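Side-chain contacts in peroxiredoxin 6 (Arenicola marina, PDB 2V2G), which probably reduces hydrogen peroxide and organic hydroperoxides to water and alcohols as a thiol-dependent peroxidase of the Prx6 subfamily: residues 143-146 / 147-151; 154-157 / 158-162; 183-186 / 187-191. The protein carries 1 engineered substitution. All coordinates share one frame; numbering follows the deposited sequence.

Contact 1 (143-146 / 147-151); sequences ILYP and ATTGR
Tyr145 and Arg151 touch across this bend, where strand 139-145 ends and a loop sets out for helix 153-168. By van der Waals contact, CG of Arg151 lies 3.7 Å from CD2 of Tyr145, approaching the ring obliquely. With its CG anti to the carbonyl carbon (chi1 -77°), the tyrosine presents one ring face to CD1 of Ile143, and its CD2 edge meets O of Thr149 in the ring plane at 3.6 Å. CG2 of Thr149 comes within 4.1 Å of the same CD2.

Among the polar contacts, N of Thr149 donates to O of Pro146 over 3.1 Å, closing a type I beta turn; the donor stands 48° out of the carbonyl plane. OG1 of Thr148 and OG1 of Thr149 are hydrogen-bonded at 2.8 Å, and the former also touches CG of Pro146 at 3.3 Å.

With an alanine in place of Tyr145, the aliphatic part of Arg151 would probably lose its ring contact, and Glu155 of the second subunit its hydroxyl partner. Arg151 NE forms a salt bridge with Glu48, so ring packing and charge pairing together keep the arginine side chain about 6 Å from that of Ser45, the engineered residue at the predicted active-site position.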
ATOM      1  N   ILE A 143      -1.904  -3.787  -0.857  1.00 24.15           N
ATOM      2  CA  ILE A 143      -2.072  -2.437  -1.447  1.00 24.58           C
ATOM      3  C   ILE A 143      -2.959  -2.556  -2.639  1.00 24.82           C
ATOM      4  O   ILE A 143      -2.887  -3.552  -3.401  1.00 25.06           O
ATOM      5  CB  ILE A 143      -0.756  -1.694  -1.764  1.00 25.21           C
ATOM      6  CG1 ILE A 143      -0.104  -2.136  -3.048  1.00 29.37           C
ATOM      7  CG2 ILE A 143       0.302  -1.739  -0.588  1.00 28.52           C
ATOM      8  CD1 ILE A 143       1.271  -1.521  -3.402  1.00 27.77           C
ATOM      9  N   LEU A 144      -3.749  -1.523  -2.881  1.00 23.86           N
ATOM     10  CA  LEU A 144      -4.585  -1.440  -4.077  1.00 23.96           C
ATOM     11  C   LEU A 144      -4.305  -0.113  -4.721  1.00 24.57           C
ATOM     12  O   LEU A 144      -4.806   0.951  -4.283  1.00 22.13           O
ATOM     13  CB  LEU A 144      -6.092  -1.535  -3.766  1.00 26.28           C
ATOM     14  CG  LEU A 144      -6.733  -2.793  -3.262  1.00 29.04           C
ATOM     15  CD1 LEU A 144      -8.249  -2.451  -3.105  1.00 30.79           C
ATOM     16  CD2 LEU A 144      -6.470  -3.976  -4.226  1.00 30.21           C
ATOM     17  N   TYR A 145      -3.465  -0.147  -5.730  1.00 22.93           N
ATOM     18  CA  TYR A 145      -3.181   1.064  -6.526  1.00 22.70           C
ATOM     19  C   TYR A 145      -4.003   1.018  -7.837  1.00 22.61           C
ATOM     20  O   TYR A 145      -4.199  -0.067  -8.418  1.00 23.46           O
ATOM     21  CB  TYR A 145      -1.697   1.135  -6.913  1.00 24.01           C
ATOM     22  CG  TYR A 145      -0.731   1.567  -5.828  1.00 22.26           C
ATOM     23  CD1 TYR A 145      -1.021   1.447  -4.494  1.00 23.44           C
ATOM     24  CD2 TYR A 145       0.500   2.170  -6.179  1.00 25.51           C
ATOM     25  CE1 TYR A 145      -0.120   1.869  -3.521  1.00 23.92           C
ATOM     26  CE2 TYR A 145       1.407   2.574  -5.219  1.00 27.34           C
ATOM     27  CZ  TYR A 145       1.116   2.432  -3.882  1.00 26.34           C
ATOM     28  OH  TYR A 145       1.994   2.851  -2.879  1.00 27.51           O
ATOM     29  N   PRO A 146      -4.463   2.185  -8.330  1.00 21.79           N
ATOM     30  CA  PRO A 146      -5.206   2.176  -9.577  1.00 22.30           C
ATOM     31  C   PRO A 146      -4.337   2.069 -10.842  1.00 21.87           C
ATOM     32  O   PRO A 146      -3.073   2.235 -10.776  1.00 21.89           O
ATOM     33  CB  PRO A 146      -5.908   3.531  -9.538  1.00 21.73           C
ATOM     34  CG  PRO A 146      -4.904   4.420  -8.876  1.00 22.92           C
ATOM     35  CD  PRO A 146      -4.280   3.538  -7.782  1.00 22.76           C
ATOM     36  N   ALA A 147      -4.973   1.873 -12.015  1.00 21.82           N
ATOM     37  CA  ALA A 147      -4.233   1.727 -13.249  1.00 24.10           C
ATOM     38  C   ALA A 147      -3.321   2.919 -13.554  1.00 22.75           C
ATOM     39  O   ALA A 147      -2.312   2.786 -14.197  1.00 23.58           O
ATOM     40  CB  ALA A 147      -5.219   1.489 -14.397  1.00 22.79           C
ATOM     41  N   THR A 148      -3.710   4.103 -13.112  1.00 22.43           N
ATOM     42  CA  THR A 148      -2.970   5.333 -13.391  1.00 24.18           C
ATOM     43  C   THR A 148      -1.571   5.405 -12.765  1.00 23.11           C
ATOM     44  O   THR A 148      -0.737   6.240 -13.154  1.00 23.42           O
ATOM     45  CB  THR A 148      -3.731   6.591 -12.758  1.00 23.64           C
ATOM     46  OG1 THR A 148      -3.940   6.446 -11.334  1.00 22.99           O
ATOM     47  CG2 THR A 148      -5.046   6.854 -13.479  1.00 24.98           C
ATOM     48  N   THR A 149      -1.361   4.600 -11.725  1.00 22.97           N
ATOM     49  CA  THR A 149      -0.312   4.873 -10.702  1.00 23.46           C
ATOM     50  C   THR A 149       0.591   3.639 -10.511  1.00 23.50           C
ATOM     51  O   THR A 149       0.270   2.719  -9.776  1.00 25.50           O
ATOM     52  CB  THR A 149      -0.915   5.410  -9.382  1.00 24.33           C
ATOM     53  OG1 THR A 149      -1.676   6.586  -9.693  1.00 23.14           O
ATOM     54  CG2 THR A 149       0.191   5.694  -8.300  1.00 24.75           C
ATOM     55  N   GLY A 150       1.745   3.676 -11.165  1.00 23.87           N
ATOM     56  CA  GLY A 150       2.689   2.599 -11.025  1.00 24.04           C
ATOM     57  C   GLY A 150       3.202   2.444  -9.625  1.00 23.11           C
ATOM     58  O   GLY A 150       3.292   3.389  -8.893  1.00 23.51           O
ATOM     59  N   ARG A 151       3.511   1.200  -9.212  1.00 24.06           N
ATOM     60  CA  ARG A 151       3.932   0.896  -7.886  1.00 25.40           C
ATOM     61  C   ARG A 151       5.422   1.197  -7.609  1.00 26.90           C
ATOM     62  O   ARG A 151       6.169   1.543  -8.507  1.00 26.08           O
ATOM     63  CB  ARG A 151       3.641  -0.578  -7.608  1.00 24.03           C
ATOM     64  CG  ARG A 151       2.155  -0.833  -7.454  1.00 27.05           C
ATOM     65  CD  ARG A 151       1.791  -2.235  -7.662  1.00 25.14           C
ATOM     66  NE  ARG A 151       1.833  -2.607  -9.054  1.00 24.65           N
ATOM     67  CZ  ARG A 151       1.307  -3.722  -9.568  1.00 25.41           C
ATOM     68  NH1 ARG A 151       0.670  -4.634  -8.806  1.00 25.62           N
ATOM     69  NH2 ARG A 151       1.328  -3.872 -10.847  1.00 26.70           N
TER

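Contact 2 (154-157 / 158-162); sequences SEIL and RVIDS
A salt bridge between Glu155 and Arg158, three residues apart on helix 153-168, leads this local contact within one helix, which joins the thioredoxin-fold sheet to the C-terminal part of the chain. Arg158 grips the carboxylate side-on: NE donates to OE1 of Glu155 over 2.8 Å, while NH2 donates to OE2 of Glu155 over 3.0 Å. Both bonds are nearly straight. The acceptor oxygens lie close to the guanidinium plane, although the carboxylate is turned 29° against it, and NE meets OE1 from above the carboxylate plane. Glu155 leaves the helix with CG anti to the backbone N (chi1 173°) and bends at chi2, which brings its carboxylate alongside Arg158.

Underneath runs the i to i+4 ladder of an alpha-helix, for instance N of Val159 to O of Glu155 at 2.9 Å and N of Asp161 to O of Leu157 at 3.0 Å. CG1 of Val159 touches OE2 of Glu155 at 3.4 Å, the two side chains crossing at about a right angle. Ile156 and Ile160, one turn apart, meet through CG2 and CD1 at 4.1 Å; both pack on Phe59 of helix 56-61. The ion pair itself faces the dimer interface, where Tyr145 OH of the second subunit also bonds Glu155 OE2 and Gly150 O of that subunit accepts from Arg158 NH2.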
ATOM      1  N   SER A 154      10.496  -1.030  -4.313  1.00 30.07           N
ATOM      2  CA  SER A 154      11.429  -0.898  -3.153  1.00 29.82           C
ATOM      3  C   SER A 154      10.665  -0.832  -1.828  1.00 27.88           C
ATOM      4  O   SER A 154      11.127  -1.375  -0.832  1.00 27.13           O
ATOM      5  CB  SER A 154      12.397   0.237  -3.317  1.00 33.30           C
ATOM      6  OG  SER A 154      11.787   1.494  -3.154  1.00 40.54           O
ATOM      7  N   GLU A 155       9.517  -0.168  -1.815  1.00 26.07           N
ATOM      8  CA  GLU A 155       8.661  -0.167  -0.610  1.00 25.56           C
ATOM      9  C   GLU A 155       8.150  -1.587  -0.301  1.00 24.88           C
ATOM     10  O   GLU A 155       8.056  -1.984   0.839  1.00 25.22           O
ATOM     11  CB  GLU A 155       7.461   0.791  -0.773  1.00 25.53           C
ATOM     12  CG  GLU A 155       6.461   0.706   0.369  1.00 25.32           C
ATOM     13  CD  GLU A 155       6.968   1.122   1.718  1.00 26.61           C
ATOM     14  OE1 GLU A 155       8.117   1.691   1.790  1.00 26.15           O
ATOM     15  OE2 GLU A 155       6.164   1.033   2.701  1.00 26.97           O
ATOM     16  N   ILE A 156       7.837  -2.355  -1.345  1.00 25.03           N
ATOM     17  CA  ILE A 156       7.408  -3.741  -1.185  1.00 24.97           C
ATOM     18  C   ILE A 156       8.547  -4.556  -0.528  1.00 23.82           C
ATOM     19  O   ILE A 156       8.297  -5.286   0.437  1.00 25.74           O
ATOM     20  CB  ILE A 156       6.954  -4.355  -2.545  1.00 25.39           C
ATOM     21  CG1 ILE A 156       5.652  -3.632  -2.963  1.00 25.23           C
ATOM     22  CG2 ILE A 156       6.624  -5.856  -2.362  1.00 26.13           C
ATOM     23  CD1 ILE A 156       5.313  -3.765  -4.414  1.00 28.03           C
ATOM     24  N   LEU A 157       9.774  -4.373  -1.007  1.00 24.46           N
ATOM     25  CA  LEU A 157      10.931  -5.038  -0.363  1.00 23.21           C
ATOM     26  C   LEU A 157      11.076  -4.558   1.081  1.00 24.81           C
ATOM     27  O   LEU A 157      11.375  -5.357   1.992  1.00 24.93           O
ATOM     28  CB  LEU A 157      12.203  -4.907  -1.152  1.00 24.65           C
ATOM     29  CG  LEU A 157      12.176  -5.671  -2.489  1.00 23.97           C
ATOM     30  CD1 LEU A 157      13.188  -5.150  -3.441  1.00 26.73           C
ATOM     31  CD2 LEU A 157      12.419  -7.152  -2.220  1.00 28.73           C
ATOM     32  N   ARG A 158      10.890  -3.261   1.327  1.00 22.91           N
ATOM     33  CA  ARG A 158      11.059  -2.728   2.716  1.00 24.36           C
ATOM     34  C   ARG A 158      10.082  -3.400   3.665  1.00 24.80           C
ATOM     35  O   ARG A 158      10.435  -3.810   4.777  1.00 24.43           O
ATOM     36  CB  ARG A 158      10.891  -1.193   2.745  1.00 21.95           C
ATOM     37  CG  ARG A 158      11.221  -0.453   4.040  1.00 23.06           C
ATOM     38  CD  ARG A 158      10.840   0.989   3.972  1.00 24.17           C
ATOM     39  NE  ARG A 158       9.402   1.123   4.172  1.00 23.07           N
ATOM     40  CZ  ARG A 158       8.788   1.074   5.338  1.00 25.71           C
ATOM     41  NH1 ARG A 158       9.448   0.961   6.492  1.00 24.14           N
ATOM     42  NH2 ARG A 158       7.462   1.105   5.352  1.00 25.83           N
ATOM     43  N   VAL A 159       8.805  -3.467   3.265  1.00 23.33           N
ATOM     44  CA  VAL A 159       7.803  -4.097   4.115  1.00 24.14           C
ATOM     45  C   VAL A 159       8.007  -5.589   4.258  1.00 24.07           C
ATOM     46  O   VAL A 159       7.722  -6.101   5.328  1.00 25.18           O
ATOM     47  CB  VAL A 159       6.374  -3.704   3.763  1.00 25.62           C
ATOM     48  CG1 VAL A 159       6.204  -2.172   3.824  1.00 28.03           C
ATOM     49  CG2 VAL A 159       5.935  -4.222   2.400  1.00 25.07           C
ATOM     50  N   ILE A 160       8.492  -6.271   3.239  1.00 24.71           N
ATOM     51  CA  ILE A 160       8.875  -7.683   3.398  1.00 24.73           C
ATOM     52  C   ILE A 160       9.898  -7.837   4.512  1.00 24.77           C
ATOM     53  O   ILE A 160       9.746  -8.686   5.403  1.00 25.56           O
ATOM     54  CB  ILE A 160       9.395  -8.366   2.082  1.00 25.01           C
ATOM     55  CG1 ILE A 160       8.189  -8.516   1.116  1.00 27.36           C
ATOM     56  CG2 ILE A 160      10.119  -9.703   2.427  1.00 24.82           C
ATOM     57  CD1 ILE A 160       8.616  -8.784  -0.341  1.00 27.54           C
ATOM     58  N   ASP A 161      10.925  -6.985   4.507  1.00 24.87           N
ATOM     59  CA  ASP A 161      11.956  -7.015   5.589  1.00 25.18           C
ATOM     60  C   ASP A 161      11.318  -6.818   6.952  1.00 25.10           C
ATOM     61  O   ASP A 161      11.632  -7.512   7.927  1.00 23.90           O
ATOM     62  CB  ASP A 161      13.048  -5.993   5.297  1.00 24.16           C
ATOM     63  CG  ASP A 161      13.863  -6.368   4.081  1.00 28.38           C
ATOM     64  OD1 ASP A 161      13.901  -7.573   3.720  1.00 30.19           O
ATOM     65  OD2 ASP A 161      14.542  -5.516   3.483  1.00 29.94           O
ATOM     66  N   SER A 162      10.395  -5.876   7.036  1.00 23.86           N
ATOM     67  CA  SER A 162       9.682  -5.611   8.332  1.00 24.31           C
ATOM     68  C   SER A 162       8.870  -6.816   8.726  1.00 24.66           C
ATOM     69  O   SER A 162       8.934  -7.300   9.873  1.00 24.33           O
ATOM     70  CB  SER A 162       8.800  -4.389   8.236  1.00 26.55           C
ATOM     71  OG  SER A 162       7.986  -4.252   9.396  1.00 25.79           O
TER

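Contact 3 (183-186 / 187-191); sequences CMVV and PGVSA
Val186 and Val189 face each other across a type I beta turn, which leads from strand 183-185 of the small antiparallel sheet in the C-terminal region toward helix 191-197. Their CG2 methyls provide the closest side-chain approach between the two valines, 3.6 Å from Val186 CG2 to Val189 CG2, with the side chains set obliquely. Val186 reaches this position because its CG2 stands between the backbone N and the carbonyl carbon, leaving CG1 anti to the latter (chi1 -62°). From the neighbouring strand residue, CG1 of Val185 meets CB of Val189 at 3.8 Å. These two side chains cross at about a right angle. By the distances, Val189 meets Val185 chiefly at CB and Val186 at CG2.

The backbone holds the apolar group in this relation. N of Val189 donates to O of Val186 over 3.2 Å; the N-H points almost straight at the acceptor (169°), yet the nitrogen stands 44° out of the carbonyl plane. Pro187 and Gly188 occupy the two central positions, and the proline ring fixes phi at a value compatible with the first of them. Its CD packs 3.6 Å from CB of Val186.

Farther out, Val186 pairs through its backbone with Lys170 and Val185 with Arg214, whose NH2 also donates to O of Val189 and so ties the end of the turn to strand 214-216, while Phe198 and Met201 pack on Val185. Pro187 touches a bound benzoic acid and Thr42 of the second subunit, which puts this proline at the dimer contact. Directly after the turn, Ser190 occupies the N-cap position of helix 191-197, where its OG accepts a hydrogen bond from the backbone N of Glu193.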
ATOM      1  N   CYS A 183      14.432  -0.489  16.029  1.00 23.46           N
ATOM      2  CA  CYS A 183      13.056  -0.906  16.050  1.00 24.45           C
ATOM      3  C   CYS A 183      12.402  -0.476  17.372  1.00 23.71           C
ATOM      4  O   CYS A 183      13.114  -0.025  18.307  1.00 22.82           O
ATOM      5  CB  CYS A 183      13.002  -2.438  15.905  1.00 25.18           C
ATOM      6  SG  CYS A 183      13.659  -2.999  14.348  1.00 28.48           S
ATOM      7  N   MET A 184      11.089  -0.657  17.466  1.00 23.97           N
ATOM      8  CA  MET A 184      10.399  -0.458  18.703  1.00 24.07           C
ATOM      9  C   MET A 184      10.109  -1.758  19.377  1.00 23.78           C
ATOM     10  O   MET A 184       9.729  -2.726  18.736  1.00 24.93           O
ATOM     11  CB  MET A 184       9.080   0.308  18.477  1.00 24.93           C
ATOM     12  CG  MET A 184       9.161   1.455  17.549  1.00 25.80           C
ATOM     13  SD  MET A 184      10.407   2.688  17.918  1.00 34.05           S
ATOM     14  CE  MET A 184       9.977   3.081  19.528  1.00 22.92           C
ATOM     15  N   VAL A 185      10.275  -1.787  20.697  1.00 22.64           N
ATOM     16  CA  VAL A 185       9.887  -2.955  21.508  1.00 23.27           C
ATOM     17  C   VAL A 185       8.346  -2.905  21.621  1.00 23.96           C
ATOM     18  O   VAL A 185       7.786  -1.865  21.924  1.00 24.01           O
ATOM     19  CB  VAL A 185      10.502  -2.917  22.887  1.00 21.52           C
ATOM     20  CG1 VAL A 185      10.037  -4.121  23.712  1.00 23.40           C
ATOM     21  CG2 VAL A 185      12.037  -2.970  22.761  1.00 21.69           C
ATOM     22  N   VAL A 186       7.699  -4.024  21.359  1.00 25.22           N
ATOM     23  CA  VAL A 186       6.229  -4.064  21.343  1.00 26.12           C
ATOM     24  C   VAL A 186       5.713  -3.874  22.771  1.00 26.68           C
ATOM     25  O   VAL A 186       6.361  -4.294  23.737  1.00 25.65           O
ATOM     26  CB  VAL A 186       5.701  -5.347  20.651  1.00 25.94           C
ATOM     27  CG1 VAL A 186       6.157  -5.395  19.176  1.00 25.45           C
ATOM     28  CG2 VAL A 186       6.119  -6.601  21.487  1.00 24.55           C
ATOM     29  N   PRO A 187       4.513  -3.255  22.938  1.00 28.93           N
ATOM     30  CA  PRO A 187       3.968  -3.021  24.290  1.00 29.14           C
ATOM     31  C   PRO A 187       3.880  -4.270  25.198  1.00 28.40           C
ATOM     32  O   PRO A 187       4.065  -4.154  26.433  1.00 29.14           O
ATOM     33  CB  PRO A 187       2.556  -2.504  23.987  1.00 29.68           C
ATOM     34  CG  PRO A 187       2.673  -1.888  22.660  1.00 30.47           C
ATOM     35  CD  PRO A 187       3.618  -2.702  21.894  1.00 29.09           C
ATOM     36  N   GLY A 188       3.622  -5.440  24.603  1.00 27.72           N
ATOM     37  CA  GLY A 188       3.442  -6.669  25.362  1.00 28.17           C
ATOM     38  C   GLY A 188       4.643  -7.203  26.147  1.00 28.18           C
ATOM     39  O   GLY A 188       4.499  -8.092  27.010  1.00 29.60           O
ATOM     40  N   VAL A 189       5.835  -6.689  25.843  1.00 27.13           N
ATOM     41  CA  VAL A 189       7.066  -7.114  26.509  1.00 26.63           C
ATOM     42  C   VAL A 189       7.231  -6.340  27.819  1.00 27.12           C
ATOM     43  O   VAL A 189       7.391  -5.123  27.840  1.00 26.40           O
ATOM     44  CB  VAL A 189       8.301  -6.896  25.577  1.00 27.02           C
ATOM     45  CG1 VAL A 189       9.628  -7.311  26.265  1.00 23.67           C
ATOM     46  CG2 VAL A 189       8.098  -7.653  24.267  1.00 25.36           C
ATOM     47  N   SER A 190       7.249  -7.064  28.926  1.00 27.06           N
ATOM     48  CA  SER A 190       7.403  -6.429  30.236  1.00 27.61           C
ATOM     49  C   SER A 190       8.817  -5.876  30.411  1.00 27.38           C
ATOM     50  O   SER A 190       9.746  -6.268  29.711  1.00 27.37           O
ATOM     51  CB  SER A 190       7.135  -7.456  31.341  1.00 27.35           C
ATOM     52  OG  SER A 190       8.121  -8.484  31.301  1.00 29.89           O
ATOM     53  N   ALA A 191       8.995  -4.987  31.376  1.00 28.95           N
ATOM     54  CA  ALA A 191      10.342  -4.495  31.692  1.00 28.79           C
ATOM     55  C   ALA A 191      11.257  -5.641  32.116  1.00 29.51           C
ATOM     56  O   ALA A 191      12.402  -5.736  31.662  1.00 28.64           O
ATOM     57  CB  ALA A 191      10.290  -3.436  32.745  1.00 29.34           C
TER

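Contacts 1 and 2 are largely buried, whereas contact 3 is partly buried and its turn has exposed residues. Contacts 1 and 2 follow each other along the chain, on strand 139-145 with its loop and on helix 153-168, their centres about 17 Å apart; across the dimer, each meets the other's counterpart on the second subunit. Contact 3 belongs to the small C-terminal sheet, its centre about 35 Å from that of contact 1. Contacts 1 and 3 each hold a type I turn after a strand, but the first combines aromatic packing with hydroxyl and charged groups, and the third packs valines. Contact 2 instead pairs charges along a helix.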